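Local atomic coordinates of yersinopine synthase (Yersinia pestis, PDB entry 6C4M), a protein that catalyses the NADPH-dependent reductive condensation of pyruvate with a histidine-derived intermediate, the last step in making the metallophore yersinopine. Residues 324-329 / 340-345; 312-317 / 468-473; 334-339 / 357-362. All blocks are in the same frame, centred on the assembly; numbering follows the deposited sequence.

Contact 1. Residues 324-329 / 340-345; sequences FLNDDN and RWIDEF
I342 reaches across to N326 with the end of its longer branch. I342 CD1 lies 3.6 Å from N326 ND2 and nearly as close to N326 CG, so the methyl meets the body of the carboxamide and not one atom alone. The two side chains cross at about a right angle. The I342 CG1 arm stands beside the backbone N and anti to the carbonyl carbon (chi1 -73°), and CD1 continues from it to the asparagine. The shorter branch serves the next residue along. I342 CG2 is 4.1 Å from D327 OD2, a looser van der Waals contact with the carboxylate. One isoleucine thus divides its two methyls between two neighbouring polar side chains.

Those two side chains are also tied to each other. N326 ND2 donates to D327 OD1 at 2.8 Å, nearly straight at 170°. The acceptor lies in the amide plane, and N326 ND2 comes at D327 OD1 almost in line with the C-O bond. N326 OD1 accepts from the backbone N of V332. With both ends of the amide bonded, its rotation is probably restrained. D327 OD2 forms a salt bridge with R339, which probably offsets the negative charge next to the apolar methyl.

The contact itself is small, and N326 and I342 are both buried. It joins the C-terminal part of helix 321-329 to the short helix 339-344, which follows after a loop. I342 also packs on R323 of the first helix and on V337 of the loop. L325 and F345 turn to L357 of helix 350-364, and F324 and L325 rest on I255 of helix 255-264. W341 packs against P294 of the second subunit.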
loop_
_atom_site.group_PDB
_atom_site.type_symbol
_atom_site.label_atom_id
_atom_site.label_comp_id
_atom_site.label_asym_id
_atom_site.label_seq_id
_atom_site.Cartn_x
_atom_site.Cartn_y
_atom_site.Cartn_z
ATOM N N PHE A 324 9.857 -11.451 13.691
ATOM C CA PHE A 324 11.127 -11.666 12.991
ATOM C C PHE A 324 11.300 -10.660 11.859
ATOM O O PHE A 324 12.347 -10.017 11.741
ATOM C CB PHE A 324 11.174 -13.104 12.459
ATOM C CG PHE A 324 12.375 -13.415 11.593
ATOM C CD1 PHE A 324 13.660 -13.466 12.142
ATOM C CD2 PHE A 324 12.217 -13.714 10.243
ATOM C CE1 PHE A 324 14.768 -13.774 11.350
ATOM C CE2 PHE A 324 13.320 -14.031 9.448
ATOM C CZ PHE A 324 14.593 -14.072 10.006
ATOM N N LEU A 325 10.291 -10.531 10.994
ATOM C CA LEU A 325 10.397 -9.582 9.887
ATOM C C LEU A 325 10.634 -8.167 10.384
ATOM O O LEU A 325 11.469 -7.435 9.838
ATOM C CB LEU A 325 9.133 -9.597 9.043
ATOM C CG LEU A 325 8.787 -10.900 8.350
ATOM C CD1 LEU A 325 7.386 -10.805 7.684
ATOM C CD2 LEU A 325 9.836 -11.249 7.305
ATOM N N ASN A 326 9.860 -7.738 11.375
ATOM C CA ASN A 326 9.946 -6.348 11.795
ATOM C C ASN A 326 11.181 -6.127 12.660
ATOM O O ASN A 326 11.983 -5.229 12.385
ATOM C CB ASN A 326 8.687 -5.947 12.561
ATOM C CG ASN A 326 8.574 -4.449 12.771
ATOM O OD1 ASN A 326 8.096 -3.715 11.911
ATOM N ND2 ASN A 326 9.027 -3.985 13.935
ATOM N N ASP A 327 11.351 -6.952 13.697
ATOM C CA ASP A 327 12.332 -6.647 14.739
ATOM C C ASP A 327 13.719 -7.197 14.422
ATOM O O ASP A 327 14.705 -6.658 14.919
ATOM C CB ASP A 327 11.868 -7.187 16.102
ATOM C CG ASP A 327 10.664 -6.455 16.662
ATOM O OD1 ASP A 327 10.127 -5.514 16.007
ATOM O OD2 ASP A 327 10.240 -6.841 17.780
ATOM N N ASP A 328 13.837 -8.239 13.615
ATOM C CA ASP A 328 15.158 -8.745 13.233
ATOM C C ASP A 328 15.600 -8.346 11.830
ATOM O O ASP A 328 16.781 -8.509 11.517
ATOM C CB ASP A 328 15.197 -10.265 13.331
ATOM C CG ASP A 328 14.933 -10.772 14.740
ATOM O OD1 ASP A 328 15.024 -9.975 15.701
ATOM O OD2 ASP A 328 14.642 -11.983 14.886
ATOM N N ASN A 329 14.702 -7.843 10.968
ATOM C CA ASN A 329 15.111 -7.504 9.602
ATOM C C ASN A 329 14.864 -6.027 9.273
ATOM O O ASN A 329 15.801 -5.224 9.346
ATOM C CB ASN A 329 14.426 -8.457 8.618
ATOM C CG ASN A 329 14.954 -9.878 8.741
ATOM O OD1 ASN A 329 15.873 -10.263 8.010
ATOM N ND2 ASN A 329 14.419 -10.645 9.706
ATOM N N ARG A 340 1.087 -4.596 19.245
ATOM C CA ARG A 340 0.174 -5.700 19.510
ATOM C C ARG A 340 0.188 -6.712 18.364
ATOM O O ARG A 340 0.182 -7.928 18.600
ATOM C CB ARG A 340 -1.240 -5.179 19.732
ATOM C CG ARG A 340 -2.217 -6.250 20.231
ATOM C CD ARG A 340 -3.670 -5.890 19.895
ATOM N NE ARG A 340 -4.362 -7.065 19.354
ATOM C CZ ARG A 340 -4.941 -7.153 18.166
ATOM N NH1 ARG A 340 -4.983 -6.124 17.325
ATOM N NH2 ARG A 340 -5.519 -8.295 17.828
ATOM N N TRP A 341 0.167 -6.237 17.114
ATOM C CA TRP A 341 0.146 -7.173 15.988
ATOM C C TRP A 341 1.424 -8.028 15.971
ATOM O O TRP A 341 1.386 -9.232 15.699
ATOM C CB TRP A 341 -0.040 -6.405 14.670
ATOM C CG TRP A 341 -1.504 -6.293 14.190
ATOM C CD1 TRP A 341 -2.615 -6.854 14.767
ATOM C CD2 TRP A 341 -1.977 -5.580 13.037
ATOM N NE1 TRP A 341 -3.736 -6.545 14.037
ATOM C CE2 TRP A 341 -3.367 -5.767 12.970
ATOM C CE3 TRP A 341 -1.350 -4.817 12.045
ATOM C CZ2 TRP A 341 -4.145 -5.206 11.958
ATOM C CZ3 TRP A 341 -2.106 -4.286 11.046
ATOM C CH2 TRP A 341 -3.496 -4.477 10.999
ATOM N N ILE A 342 2.552 -7.412 16.298
ATOM C CA ILE A 342 3.834 -8.110 16.300
ATOM C C ILE A 342 3.875 -9.154 17.407
ATOM O O ILE A 342 4.191 -10.327 17.165
ATOM C CB ILE A 342 4.960 -7.077 16.430
ATOM C CG1 ILE A 342 5.089 -6.333 15.098
ATOM C CG2 ILE A 342 6.301 -7.738 16.863
ATOM C CD1 ILE A 342 5.832 -5.007 15.192
ATOM N N ASP A 343 3.545 -8.745 18.634
ATOM C CA ASP A 343 3.721 -9.634 19.786
ATOM C C ASP A 343 2.731 -10.778 19.755
ATOM O O ASP A 343 3.030 -11.871 20.235
ATOM C CB ASP A 343 3.528 -8.888 21.126
ATOM C CG ASP A 343 4.524 -7.772 21.343
ATOM O OD1 ASP A 343 5.620 -7.850 20.757
ATOM O OD2 ASP A 343 4.189 -6.822 22.102
ATOM N N GLU A 344 1.531 -10.533 19.250
ATOM C CA GLU A 344 0.475 -11.529 19.322
ATOM C C GLU A 344 0.282 -12.258 18.002
ATOM O O GLU A 344 -0.588 -13.131 17.921
ATOM C CB GLU A 344 -0.837 -10.862 19.776
ATOM C CG GLU A 344 -0.714 -10.095 21.110
ATOM C CD GLU A 344 -2.047 -9.527 21.639
ATOM O OE1 GLU A 344 -3.079 -9.575 20.919
ATOM O OE2 GLU A 344 -2.058 -9.022 22.791
ATOM N N PHE A 345 1.079 -11.932 16.979
ATOM C CA PHE A 345 0.887 -12.485 15.632
ATOM C C PHE A 345 0.549 -13.966 15.624
ATOM O O PHE A 345 -0.411 -14.344 14.938
ATOM C CB PHE A 345 2.125 -12.258 14.751
ATOM C CG PHE A 345 1.967 -12.781 13.346
ATOM C CD1 PHE A 345 1.245 -12.066 12.387
ATOM C CD2 PHE A 345 2.531 -13.984 12.982
ATOM C CE1 PHE A 345 1.112 -12.548 11.100
ATOM C CE2 PHE A 345 2.390 -14.471 11.709
ATOM C CZ PHE A 345 1.677 -13.750 10.767
#

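Contact 2. Residues 312-317 / 468-473; sequences NRLGVE and QQWRSQ
W470 NE1 donates to the backbone oxygen of L314, the hydrogen bond that joins the two segments. W470 NE1 lies 3.1 Å from L314 O, with an N-H...O angle of 152°, so the bond is somewhat bent. The donor is tilted from the carbonyl plane, and the oxygen lies a little out of the indole plane.

The same leucine also touches the ring with its side chain. L314 CD2 sits over one face of the W470 indole, 3.5 Å from the centroid of the five-membered ring and only 5° off its normal. This is a CH-pi contact. The leucine therefore holds the tryptophan in two ways: its carbonyl accepts from the pyrrole N-H, and its methyl presses on the pyrrole face. W470 CG is anti to the backbone N, which carries the ring across toward the end of the other helix.

The six-membered part of the ring meets R313. W470 CZ2 is 3.5 Å from R313 O, approached obliquely. W470 CH2 is 3.8 Å from R313 NH1, with the guanidinium and indole planes 77° apart. The two flat groups are steeply turned against each other and meet obliquely. R313 NE donates to the backbone oxygen of L420, which helps to fix the arginine beside the tryptophan. L314 and R471 also touch L420, so the residues on both sides of the contact share this loop.

Helix 294-313 ends here in a Schellman motif. G315 has positive phi. Two bonds run back into the last turn, one of them from G315 N to N312 O (3.0 Å). This is the Schellman way of ending a helix, with glycine just past the C-cap, here packed against a tryptophan from the last turn of helix 459-471.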
loop_
_atom_site.group_PDB
_atom_site.type_symbol
_atom_site.label_atom_id
_atom_site.label_comp_id
_atom_site.label_asym_id
_atom_site.label_seq_id
_atom_site.Cartn_x
_atom_site.Cartn_y
_atom_site.Cartn_z
ATOM N N ASN A 312 7.670 -28.231 14.063
ATOM C CA ASN A 312 7.136 -28.891 15.248
ATOM C C ASN A 312 7.328 -30.399 15.175
ATOM O O ASN A 312 7.687 -31.036 16.171
ATOM C CB ASN A 312 5.661 -28.557 15.415
ATOM C CG ASN A 312 5.431 -27.119 15.875
ATOM O OD1 ASN A 312 6.368 -26.343 16.035
ATOM N ND2 ASN A 312 4.187 -26.762 16.050
ATOM N N ARG A 313 7.082 -30.985 14.001
ATOM C CA ARG A 313 7.307 -32.415 13.815
ATOM C C ARG A 313 8.762 -32.767 14.042
ATOM O O ARG A 313 9.078 -33.835 14.574
ATOM C CB ARG A 313 6.874 -32.816 12.401
ATOM C CG ARG A 313 7.066 -34.275 12.075
ATOM C CD ARG A 313 6.049 -35.140 12.779
ATOM N NE ARG A 313 6.085 -36.478 12.210
ATOM C CZ ARG A 313 6.858 -37.467 12.648
ATOM N NH1 ARG A 313 7.647 -37.294 13.703
ATOM N NH2 ARG A 313 6.822 -38.643 12.035
ATOM N N LEU A 314 9.663 -31.894 13.615
ATOM C CA LEU A 314 11.085 -32.103 13.819
ATOM C C LEU A 314 11.542 -31.768 15.229
ATOM O O LEU A 314 12.734 -31.907 15.508
ATOM C CB LEU A 314 11.878 -31.274 12.808
ATOM C CG LEU A 314 11.621 -31.766 11.377
ATOM C CD1 LEU A 314 12.017 -30.716 10.387
ATOM C CD2 LEU A 314 12.363 -33.080 11.113
ATOM N N GLY A 315 10.638 -31.335 16.110
ATOM C CA GLY A 315 10.984 -31.024 17.488
ATOM C C GLY A 315 11.459 -29.616 17.719
ATOM O O GLY A 315 12.166 -29.357 18.703
ATOM N N VAL A 316 11.087 -28.690 16.850
ATOM C CA VAL A 316 11.596 -27.333 16.880
ATOM C C VAL A 316 10.408 -26.385 16.907
ATOM O O VAL A 316 9.393 -26.600 16.224
ATOM C CB VAL A 316 12.537 -27.072 15.681
ATOM C CG1 VAL A 316 12.960 -25.633 15.630
ATOM C CG2 VAL A 316 13.782 -27.957 15.795
ATOM N N GLU A 317 10.511 -25.378 17.764
ATOM C CA GLU A 317 9.472 -24.375 17.890
ATOM C C GLU A 317 9.462 -23.474 16.664
ATOM O O GLU A 317 10.523 -23.118 16.134
ATOM C CB GLU A 317 9.706 -23.538 19.159
ATOM C CG GLU A 317 9.323 -24.237 20.448
ATOM C CD GLU A 317 7.829 -24.092 20.770
ATOM O OE1 GLU A 317 7.063 -23.647 19.882
ATOM O OE2 GLU A 317 7.419 -24.410 21.914
ATOM N N GLN A 468 17.265 -39.202 7.323
ATOM C CA GLN A 468 18.114 -40.223 7.940
ATOM C C GLN A 468 18.861 -39.643 9.130
ATOM O O GLN A 468 18.882 -40.233 10.214
ATOM C CB GLN A 468 19.092 -40.792 6.898
ATOM C CG GLN A 468 19.887 -42.013 7.360
ATOM C CD GLN A 468 21.185 -42.242 6.547
ATOM O OE1 GLN A 468 21.361 -41.693 5.456
ATOM N NE2 GLN A 468 22.089 -43.039 7.094
ATOM N N GLN A 469 19.462 -38.469 8.953
ATOM C CA GLN A 469 20.215 -37.876 10.054
ATOM C C GLN A 469 19.310 -37.563 11.237
ATOM O O GLN A 469 19.665 -37.846 12.385
ATOM C CB GLN A 469 20.936 -36.621 9.582
ATOM C CG GLN A 469 21.829 -36.010 10.652
ATOM C CD GLN A 469 22.942 -36.948 11.058
ATOM O OE1 GLN A 469 23.429 -37.747 10.236
ATOM N NE2 GLN A 469 23.338 -36.881 12.330
ATOM N N TRP A 470 18.141 -36.961 10.977
ATOM C CA TRP A 470 17.231 -36.560 12.043
ATOM C C TRP A 470 16.721 -37.764 12.832
ATOM O O TRP A 470 16.635 -37.719 14.063
ATOM C CB TRP A 470 16.057 -35.775 11.452
ATOM C CG TRP A 470 15.051 -35.392 12.465
ATOM C CD1 TRP A 470 15.096 -34.315 13.284
ATOM C CD2 TRP A 470 13.842 -36.086 12.780
ATOM N NE1 TRP A 470 14.003 -34.294 14.094
ATOM C CE2 TRP A 470 13.216 -35.372 13.812
ATOM C CE3 TRP A 470 13.228 -37.245 12.287
ATOM C CZ2 TRP A 470 11.988 -35.752 14.352
ATOM C CZ3 TRP A 470 12.021 -37.639 12.838
ATOM C CH2 TRP A 470 11.413 -36.891 13.863
ATOM N N ARG A 471 16.339 -38.839 12.135
ATOM C CA ARG A 471 15.841 -40.034 12.817
ATOM C C ARG A 471 16.917 -40.695 13.672
ATOM O O ARG A 471 16.598 -41.373 14.652
ATOM C CB ARG A 471 15.310 -41.044 11.799
ATOM C CG ARG A 471 14.018 -40.610 11.114
ATOM C CD ARG A 471 13.373 -41.819 10.446
ATOM N NE ARG A 471 12.306 -41.455 9.513
ATOM C CZ ARG A 471 11.020 -41.341 9.832
ATOM N NH1 ARG A 471 10.594 -41.560 11.069
ATOM N NH2 ARG A 471 10.151 -41.003 8.897
ATOM N N SER A 472 18.180 -40.516 13.318
ATOM C CA SER A 472 19.276 -41.123 14.065
ATOM C C SER A 472 19.521 -40.457 15.409
ATOM O O SER A 472 20.433 -40.890 16.123
ATOM C CB SER A 472 20.555 -41.060 13.236
ATOM O OG SER A 472 21.108 -39.753 13.240
ATOM N N GLN A 473 18.750 -39.428 15.770
ATOM C CA GLN A 473 19.009 -38.651 16.988
ATOM C C GLN A 473 17.930 -38.893 18.042
ATOM O O GLN A 473 16.971 -38.125 18.171
ATOM C CB GLN A 473 19.113 -37.161 16.646
ATOM C CG GLN A 473 20.331 -36.820 15.765
ATOM C CD GLN A 473 20.310 -35.400 15.159
ATOM O OE1 GLN A 473 19.309 -34.666 15.245
ATOM N NE2 GLN A 473 21.436 -35.015 14.538
#

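Contact 3. Residues 334-339 / 357-362; sequences ASMVSR and LFVRYT
V359 meets M336 and V337 through a single methyl, CG1. M336 CB lies 3.9 Å from V359 CG1. CG and SD then carry the methionine chain round, bent at chi2 (-65°) and again at chi3 (-78°). These bends bring the terminal M336 CE back to the same methyl, 4.0 Å from V359 CG1. The methionine therefore folds over the valine and touches it at both ends. The two side chains cross at a slant. The backbone takes part as well: M336 O is 3.4 Å from V359 CG1.

V337 extends the patch. V337 CG2 is 4.0 Å from V359 CG1 and 3.8 Å from R360 CA, so it rests against the helix backbone as well as a side chain. R360 offers its CB to this methyl. The R360 side chain lies about 10 Å from that of H260, the inferred proton donor or acceptor.

The loop before helix 339-344 is thus laid on helix 350-364, close to the subunit interface. M336 packs on V292 of the second subunit, and T362 on T362 of that subunit. Across the two segments the chemistry is almost wholly apolar. This implies that loop and helix are held by close van der Waals fit between buried groups, while R360 takes its polar end out of the contact, to a hydrogen bond from NH2 to Y330 O.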
loop_
_atom_site.group_PDB
_atom_site.type_symbol
_atom_site.label_atom_id
_atom_site.label_comp_id
_atom_site.label_asym_id
_atom_site.label_seq_id
_atom_site.Cartn_x
_atom_site.Cartn_y
_atom_site.Cartn_z
ATOM N N ALA A 334 4.968 2.006 13.930
ATOM C CA ALA A 334 3.953 1.332 14.731
ATOM C C ALA A 334 2.549 1.812 14.368
ATOM O O ALA A 334 1.574 1.145 14.724
ATOM C CB ALA A 334 4.197 1.550 16.221
ATOM N N SER A 335 2.441 2.956 13.698
ATOM C CA SER A 335 1.166 3.447 13.179
ATOM C C SER A 335 0.629 2.579 12.042
ATOM O O SER A 335 -0.579 2.589 11.787
ATOM C CB SER A 335 1.338 4.872 12.672
ATOM O OG SER A 335 2.303 4.859 11.630
ATOM N N MET A 336 1.511 1.859 11.336
ATOM C CA MET A 336 1.122 0.864 10.348
ATOM C C MET A 336 0.967 -0.509 10.996
ATOM O O MET A 336 -0.131 -1.063 11.030
ATOM C CB MET A 336 2.150 0.837 9.218
ATOM C CG MET A 336 2.272 2.160 8.511
ATOM S SD MET A 336 0.681 2.588 7.622
ATOM C CE MET A 336 0.868 1.540 6.215
ATOM N N VAL A 337 2.034 -1.045 11.580
ATOM C CA VAL A 337 1.967 -2.357 12.216
ATOM C C VAL A 337 2.155 -2.185 13.716
ATOM O O VAL A 337 3.270 -1.925 14.181
ATOM C CB VAL A 337 3.017 -3.324 11.644
ATOM C CG1 VAL A 337 2.949 -4.659 12.373
ATOM C CG2 VAL A 337 2.791 -3.504 10.129
ATOM N N SER A 338 1.099 -2.447 14.482
ATOM C CA SER A 338 1.145 -2.164 15.901
ATOM C C SER A 338 2.072 -3.152 16.624
ATOM O O SER A 338 2.375 -4.250 16.136
ATOM C CB SER A 338 -0.262 -2.239 16.492
ATOM O OG SER A 338 -0.720 -3.575 16.389
ATOM N N ARG A 339 2.523 -2.761 17.819
ATOM C CA ARG A 339 3.271 -3.712 18.638
ATOM C C ARG A 339 2.374 -4.860 19.045
ATOM O O ARG A 339 2.837 -5.992 19.186
ATOM C CB ARG A 339 3.857 -3.048 19.904
ATOM C CG ARG A 339 4.938 -2.012 19.657
ATOM C CD ARG A 339 6.030 -2.540 18.766
ATOM N NE ARG A 339 6.563 -3.831 19.224
ATOM C CZ ARG A 339 7.603 -4.440 18.671
ATOM N NH1 ARG A 339 8.268 -3.862 17.677
ATOM N NH2 ARG A 339 7.984 -5.624 19.121
ATOM N N LEU A 357 0.186 -8.606 7.636
ATOM C CA LEU A 357 1.264 -8.775 6.674
ATOM C C LEU A 357 1.095 -7.889 5.455
ATOM O O LEU A 357 2.097 -7.361 4.939
ATOM C CB LEU A 357 1.371 -10.245 6.265
ATOM C CG LEU A 357 1.957 -11.175 7.331
ATOM C CD1 LEU A 357 1.657 -12.653 6.974
ATOM C CD2 LEU A 357 3.474 -10.931 7.452
ATOM N N PHE A 358 -0.159 -7.730 4.952
ATOM C CA PHE A 358 -0.383 -6.808 3.846
ATOM C C PHE A 358 0.004 -5.400 4.251
ATOM O O PHE A 358 0.664 -4.682 3.489
ATOM C CB PHE A 358 -1.847 -6.860 3.346
ATOM C CG PHE A 358 -2.072 -6.000 2.139
ATOM C CD1 PHE A 358 -2.312 -4.651 2.278
ATOM C CD2 PHE A 358 -1.968 -6.529 0.867
ATOM C CE1 PHE A 358 -2.480 -3.841 1.166
ATOM C CE2 PHE A 358 -2.152 -5.732 -0.238
ATOM C CZ PHE A 358 -2.404 -4.376 -0.077
ATOM N N VAL A 359 -0.341 -5.002 5.472
ATOM C CA VAL A 359 0.029 -3.662 5.919
ATOM C C VAL A 359 1.544 -3.551 5.983
ATOM O O VAL A 359 2.140 -2.573 5.500
ATOM C CB VAL A 359 -0.642 -3.321 7.269
ATOM C CG1 VAL A 359 -0.136 -1.994 7.793
ATOM C CG2 VAL A 359 -2.149 -3.211 7.114
ATOM N N ARG A 360 2.193 -4.568 6.546
ATOM C CA ARG A 360 3.648 -4.553 6.609
ATOM C C ARG A 360 4.282 -4.329 5.237
ATOM O O ARG A 360 5.104 -3.425 5.072
ATOM C CB ARG A 360 4.145 -5.852 7.228
ATOM C CG ARG A 360 5.558 -5.730 7.677
ATOM C CD ARG A 360 6.411 -6.677 6.953
ATOM N NE ARG A 360 7.794 -6.457 7.318
ATOM C CZ ARG A 360 8.821 -6.879 6.616
ATOM N NH1 ARG A 360 8.620 -7.598 5.501
ATOM N NH2 ARG A 360 10.044 -6.583 7.049
ATOM N N TYR A 361 3.902 -5.132 4.221
ATOM C CA TYR A 361 4.530 -4.971 2.912
ATOM C C TYR A 361 4.147 -3.668 2.226
ATOM O O TYR A 361 4.948 -3.108 1.465
ATOM C CB TYR A 361 4.242 -6.196 2.045
ATOM C CG TYR A 361 5.200 -7.283 2.436
ATOM C CD1 TYR A 361 6.457 -7.359 1.856
ATOM C CD2 TYR A 361 4.877 -8.205 3.426
ATOM C CE1 TYR A 361 7.383 -8.321 2.259
ATOM C CE2 TYR A 361 5.793 -9.168 3.840
ATOM C CZ TYR A 361 7.043 -9.225 3.259
ATOM O OH TYR A 361 7.934 -10.216 3.662
ATOM N N THR A 362 2.948 -3.154 2.463
ATOM C CA THR A 362 2.627 -1.815 1.968
ATOM C C THR A 362 3.559 -0.784 2.599
ATOM O O THR A 362 4.163 0.040 1.903
ATOM C CB THR A 362 1.158 -1.506 2.257
ATOM O OG1 THR A 362 0.351 -2.492 1.637
ATOM C CG2 THR A 362 0.730 -0.079 1.783
#

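Overall arrangement
Contacts 1 and 3 are buried and adjoin each other, centre to centre about 9 Å. They share the region of helices 321-329, 339-344 and 350-364, and the D327 to R339 salt bridge joins them directly. Contact 2 is only partly buried and stands apart, its centre about 26 Å from the centre of contact 1 and about 34 Å from that of contact 3. It brings the C-terminal helix to the end of helix 294-313, across 150 residues of chain. The chemistry differs accordingly. Contact 3 is apolar packing beside the second subunit. Contact 1 sets an isoleucine against polar groups. Contact 2 has the only hydrogen bond between paired segments, together with a CH-pi contact.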